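Local coordinates for protein transferrin (Manduca sexta, PDB 6WB6) that binds a single ferric ion together with a carbonate anion and transports iron as a secreted glycoprotein of an insect, at residues 325-329 and 330-334; 335-338 and 339-342. All coordinates share one frame; numbering follows the deposited sequence.

Interaction 1. Residues 325-329 and 330-334; sequences IPIKP and IDYLN
I327 meets D331 and Y332 in a strand-to-helix junction, the local contact by which outer strand 320-327 passes through the N-cap residue K328 into the short helix 329-334. I327 carries the apolar part. With CG1 anti to the backbone N (chi1 -180°), its longer branch reaches over the first helical turn. There I327 CD1 lies 3.4 Å from Y332 N. Behind it, I327 CG1 is 3.6 Å from D331 CB. The other branch goes to the tyrosine, CG2 coming 3.8 Å from Y332 CD1, oblique to the ring. Two backbone bonds start the helix: Y332 N gives its hydrogen to K328 O at 2.9 Å, and L333 N reaches P329 O at 2.8 Å. P329, with no N-H to give, suits the first helical position. Cut back to an alanine, I327 would lose both branches, which is likely to leave a gap over the first turn and beside Y332 CD1. The amine of K328 hydrogen-bonds to Q70 and the carbonyl of F72, while Y332 OH bonds to the carbonyl of W273. I327 pairs through its backbone with V74 of strand 72-79, P329 packs on F72 of the same strand, and L333 lies against P58 and Y62 of helix 58-65.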
loop_
_atom_site.group_PDB
_atom_site.type_symbol
_atom_site.label_atom_id
_atom_site.label_comp_id
_atom_site.label_asym_id
_atom_site.label_seq_id
_atom_site.Cartn_x
_atom_site.Cartn_y
_atom_site.Cartn_z
ATOM N N ILE A 325 -33.837 6.536 1.204
ATOM C CA ILE A 325 -34.370 7.128 2.421
ATOM C C ILE A 325 -33.123 7.507 3.215
ATOM O O ILE A 325 -32.433 6.617 3.729
ATOM C CB ILE A 325 -35.312 6.153 3.152
ATOM C CG1 ILE A 325 -36.461 5.737 2.214
ATOM C CG2 ILE A 325 -35.870 6.788 4.408
ATOM C CD1 ILE A 325 -37.307 4.583 2.719
ATOM N N PRO A 326 -32.753 8.808 3.283
ATOM C CA PRO A 326 -31.482 9.176 3.922
ATOM C C PRO A 326 -31.247 8.374 5.188
ATOM O O PRO A 326 -32.186 8.122 5.948
ATOM C CB PRO A 326 -31.659 10.671 4.217
ATOM C CG PRO A 326 -32.605 11.144 3.171
ATOM C CD PRO A 326 -33.548 9.998 2.923
ATOM N N ILE A 327 -30.009 7.960 5.421
ATOM C CA ILE A 327 -29.715 7.015 6.495
ATOM C C ILE A 327 -28.347 7.326 7.061
ATOM O O ILE A 327 -27.418 7.660 6.321
ATOM C CB ILE A 327 -29.778 5.563 5.984
ATOM C CG1 ILE A 327 -29.480 4.570 7.110
ATOM C CG2 ILE A 327 -28.801 5.378 4.827
ATOM C CD1 ILE A 327 -29.904 3.155 6.774
ATOM N N LYS A 328 -28.220 7.207 8.375
ATOM C CA LYS A 328 -26.910 7.359 8.987
ATOM C C LYS A 328 -25.962 6.306 8.418
ATOM O O LYS A 328 -26.404 5.244 7.981
ATOM C CB LYS A 328 -27.001 7.208 10.503
ATOM C CG LYS A 328 -27.867 8.268 11.201
ATOM C CD LYS A 328 -27.154 9.618 11.263
ATOM C CE LYS A 328 -25.949 9.614 12.219
ATOM N NZ LYS A 328 -24.690 10.090 11.532
ATOM N N PRO A 329 -24.658 6.575 8.404
ATOM C CA PRO A 329 -23.752 5.631 7.735
ATOM C C PRO A 329 -23.712 4.277 8.411
ATOM O O PRO A 329 -23.765 3.245 7.728
ATOM C CB PRO A 329 -22.391 6.348 7.770
ATOM C CG PRO A 329 -22.548 7.412 8.851
ATOM C CD PRO A 329 -23.971 7.799 8.840
ATOM N N ILE A 330 -23.641 4.237 9.738
ATOM C CA ILE A 330 -23.529 2.938 10.378
ATOM C C ILE A 330 -24.830 2.149 10.229
ATOM O O ILE A 330 -24.808 0.912 10.146
ATOM C CB ILE A 330 -23.105 3.119 11.845
ATOM C CG1 ILE A 330 -22.330 1.896 12.319
ATOM C CG2 ILE A 330 -24.324 3.389 12.738
ATOM C CD1 ILE A 330 -20.891 1.908 11.887
ATOM N N ASP A 331 -25.977 2.830 10.176
ATOM C CA ASP A 331 -27.219 2.117 9.894
ATOM C C ASP A 331 -27.244 1.641 8.453
ATOM O O ASP A 331 -27.799 0.573 8.149
ATOM C CB ASP A 331 -28.424 3.007 10.180
ATOM C CG ASP A 331 -28.535 3.353 11.646
ATOM O OD1 ASP A 331 -28.119 2.522 12.466
ATOM O OD2 ASP A 331 -29.026 4.446 11.973
ATOM N N TYR A 332 -26.649 2.429 7.558
ATOM C CA TYR A 332 -26.470 1.990 6.185
ATOM C C TYR A 332 -25.630 0.726 6.131
ATOM O O TYR A 332 -25.974 -0.236 5.433
ATOM C CB TYR A 332 -25.794 3.102 5.394
ATOM C CG TYR A 332 -25.591 2.803 3.924
ATOM C CD1 TYR A 332 -26.658 2.800 3.045
ATOM C CD2 TYR A 332 -24.330 2.547 3.421
ATOM C CE1 TYR A 332 -26.477 2.567 1.710
ATOM C CE2 TYR A 332 -24.132 2.300 2.067
ATOM C CZ TYR A 332 -25.213 2.309 1.223
ATOM O OH TYR A 332 -25.052 2.049 -0.125
ATOM N N LEU A 333 -24.498 0.721 6.850
ATOM C CA LEU A 333 -23.633 -0.450 6.840
ATOM C C LEU A 333 -24.277 -1.611 7.570
ATOM O O LEU A 333 -24.185 -2.761 7.117
ATOM C CB LEU A 333 -22.286 -0.129 7.469
ATOM C CG LEU A 333 -21.449 0.916 6.752
ATOM C CD1 LEU A 333 -20.225 1.197 7.585
ATOM C CD2 LEU A 333 -21.063 0.496 5.403
ATOM N N ASN A 334 -24.930 -1.327 8.702
ATOM C CA ASN A 334 -25.571 -2.380 9.474
ATOM C C ASN A 334 -26.529 -3.197 8.620
ATOM O O ASN A 334 -26.555 -4.423 8.719
ATOM C CB ASN A 334 -26.326 -1.790 10.655
ATOM C CG ASN A 334 -25.432 -1.522 11.849
ATOM O OD1 ASN A 334 -24.226 -1.799 11.835
ATOM N ND2 ASN A 334 -26.027 -0.979 12.893
#

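Interaction 2. Residues 335-338 and 339-342; sequences KANY and TEVI. With NAG (2-acetamido-2-deoxy-beta-D-glucopyranose), chain C.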
loop_
_atom_site.group_PDB
_atom_site.type_symbol
_atom_site.label_atom_id
_atom_site.label_comp_id
_atom_site.label_asym_id
_atom_site.label_seq_id
_atom_site.Cartn_x
_atom_site.Cartn_y
_atom_site.Cartn_z
ATOM N N LYS A 335 -27.348 -2.545 7.798
ATOM C CA LYS A 335 -28.411 -3.316 7.170
ATOM C C LYS A 335 -27.880 -4.230 6.074
ATOM O O LYS A 335 -28.648 -5.017 5.490
ATOM C CB LYS A 335 -29.495 -2.380 6.617
ATOM C CG LYS A 335 -29.018 -1.389 5.561
ATOM C CD LYS A 335 -30.138 -0.461 5.129
ATOM C CE LYS A 335 -29.696 0.470 4.033
ATOM N NZ LYS A 335 -29.460 -0.233 2.733
ATOM N N ALA A 336 -26.587 -4.141 5.789
ATOM C CA ALA A 336 -25.932 -5.058 4.889
ATOM C C ALA A 336 -25.200 -6.155 5.645
ATOM O O ALA A 336 -24.650 -7.055 5.008
ATOM C CB ALA A 336 -24.952 -4.307 3.994
ATOM N N ASN A 337 -25.236 -6.113 6.983
ATOM C CA ASN A 337 -24.329 -6.870 7.847
ATOM C C ASN A 337 -22.871 -6.543 7.551
ATOM O O ASN A 337 -21.983 -7.372 7.736
ATOM C CB ASN A 337 -24.556 -8.372 7.724
ATOM C CG ASN A 337 -25.916 -8.795 8.243
ATOM O OD1 ASN A 337 -26.477 -8.168 9.141
ATOM N ND2 ASN A 337 -26.453 -9.860 7.685
ATOM N N TYR A 338 -22.601 -5.339 7.076
ATOM C CA TYR A 338 -21.263 -5.049 6.592
ATOM C C TYR A 338 -20.397 -4.354 7.630
ATOM O O TYR A 338 -19.182 -4.296 7.450
ATOM C CB TYR A 338 -21.347 -4.208 5.306
ATOM C CG TYR A 338 -20.092 -4.242 4.483
ATOM C CD1 TYR A 338 -19.760 -5.363 3.753
ATOM C CD2 TYR A 338 -19.242 -3.150 4.434
ATOM C CE1 TYR A 338 -18.626 -5.399 2.986
ATOM C CE2 TYR A 338 -18.086 -3.179 3.674
ATOM C CZ TYR A 338 -17.796 -4.314 2.941
ATOM O OH TYR A 338 -16.656 -4.379 2.196
ATOM N N THR A 339 -20.980 -3.809 8.695
ATOM C CA THR A 339 -20.135 -3.258 9.755
ATOM C C THR A 339 -19.312 -4.371 10.388
ATOM O O THR A 339 -18.111 -4.206 10.636
ATOM C CB THR A 339 -20.989 -2.553 10.810
ATOM O OG1 THR A 339 -21.969 -1.726 10.175
ATOM C CG2 THR A 339 -20.098 -1.690 11.716
ATOM N N GLU A 340 -19.948 -5.526 10.613
ATOM C CA GLU A 340 -19.259 -6.731 11.082
ATOM C C GLU A 340 -18.026 -7.026 10.255
ATOM O O GLU A 340 -16.944 -7.312 10.792
ATOM C CB GLU A 340 -20.213 -7.931 11.002
ATOM C CG GLU A 340 -21.426 -7.830 11.875
ATOM C CD GLU A 340 -22.426 -8.948 11.602
ATOM O OE1 GLU A 340 -22.077 -10.129 11.812
ATOM O OE2 GLU A 340 -23.554 -8.633 11.163
ATOM N N VAL A 341 -18.188 -6.988 8.931
ATOM C CA VAL A 341 -17.089 -7.256 8.007
ATOM C C VAL A 341 -15.998 -6.210 8.164
ATOM O O VAL A 341 -14.808 -6.526 8.227
ATOM C CB VAL A 341 -17.624 -7.288 6.565
ATOM C CG1 VAL A 341 -16.535 -7.631 5.603
ATOM C CG2 VAL A 341 -18.761 -8.269 6.442
ATOM N N ILE A 342 -16.380 -4.936 8.177
ATOM C CA ILE A 342 -15.364 -3.898 8.290
ATOM C C ILE A 342 -14.605 -4.053 9.610
ATOM O O ILE A 342 -13.381 -3.894 9.670
ATOM C CB ILE A 342 -16.013 -2.503 8.153
ATOM C CG1 ILE A 342 -16.341 -2.174 6.680
ATOM C CG2 ILE A 342 -15.091 -1.458 8.715
ATOM C CD1 ILE A 342 -17.392 -1.040 6.494
HETATM C C1 NAG C . -27.722 -10.292 8.183
HETATM C C2 NAG C . -28.600 -10.808 7.058
HETATM C C3 NAG C . -29.849 -11.565 7.526
HETATM C C4 NAG C . -29.579 -12.497 8.711
HETATM C C5 NAG C . -28.597 -11.897 9.716
HETATM C C6 NAG C . -28.079 -12.980 10.634
HETATM C C7 NAG C . -28.342 -9.368 5.080
HETATM C C8 NAG C . -29.015 -8.273 4.310
HETATM N N2 NAG C . -28.971 -9.693 6.209
HETATM O O3 NAG C . -30.300 -12.330 6.398
HETATM O O4 NAG C . -30.753 -12.731 9.501
HETATM O O5 NAG C . -27.442 -11.331 9.101
HETATM O O6 NAG C . -27.489 -13.957 9.785
HETATM O O7 NAG C . -27.320 -9.908 4.679
#
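A chi1 of -161° puts the ring of Y338 anti to its own nitrogen and beside its carbonyl carbon, where V341 and I342 of the following turn meet it. V341 CB sits over one face, offset toward the rim and 4.0 Å from Y338 CD1. I342 CD1 approaches obliquely, 3.5 Å from Y338 CD2, its side chain crossing the tyrosine at about a right angle. The backbone fixes the same turn, for I342 N bonds to Y338 O at 3.0 Å with an N-H...O angle of 164°. Just before it, N337 has positive phi and closes the preceding helix in a Schellman motif. Its ND2 is bonded covalently to C1 of an N-acetylglucosamine (1.4 Å) and also hydrogen-bonds to the carbonyl of W268, which would help hold the glycosylated amide in one orientation. V341 CG2 rests 3.6 Å from N337 O. E340 brings OE2 within 3.6 Å of N337 CB, while its OE1 forms a salt bridge with K133. Y338 OH bonds to N121, a residue of the carbonate pocket, and the ring also touches P58 and E59 of helix 58-65 and K125 of helix 121-131; V341 packs on T129 of the latter.

Overall arrangement
Interactions 1 and 2 follow in series, and each builds the first turn of a short helix. Interaction 1 is partly buried and leads from an edge strand of the antiparallel sheet into helix 329-334; interaction 2 is mostly buried, although a glycan leaves from its loop, and starts helix 338-342. Aliphatic cover lies mainly over backbone in the first, with one methyl on a tyrosine, whereas in the second it gathers round Y338. The side chain of Y338 is about 8 Å from the bound iron. They join directly: N334 OD1 and T339 OG1 are 2.8 Å apart in a probable hydrogen bond, and I330 packs on T339. Both lean on helix 58-65, and interaction 2 also packs on helix 121-131.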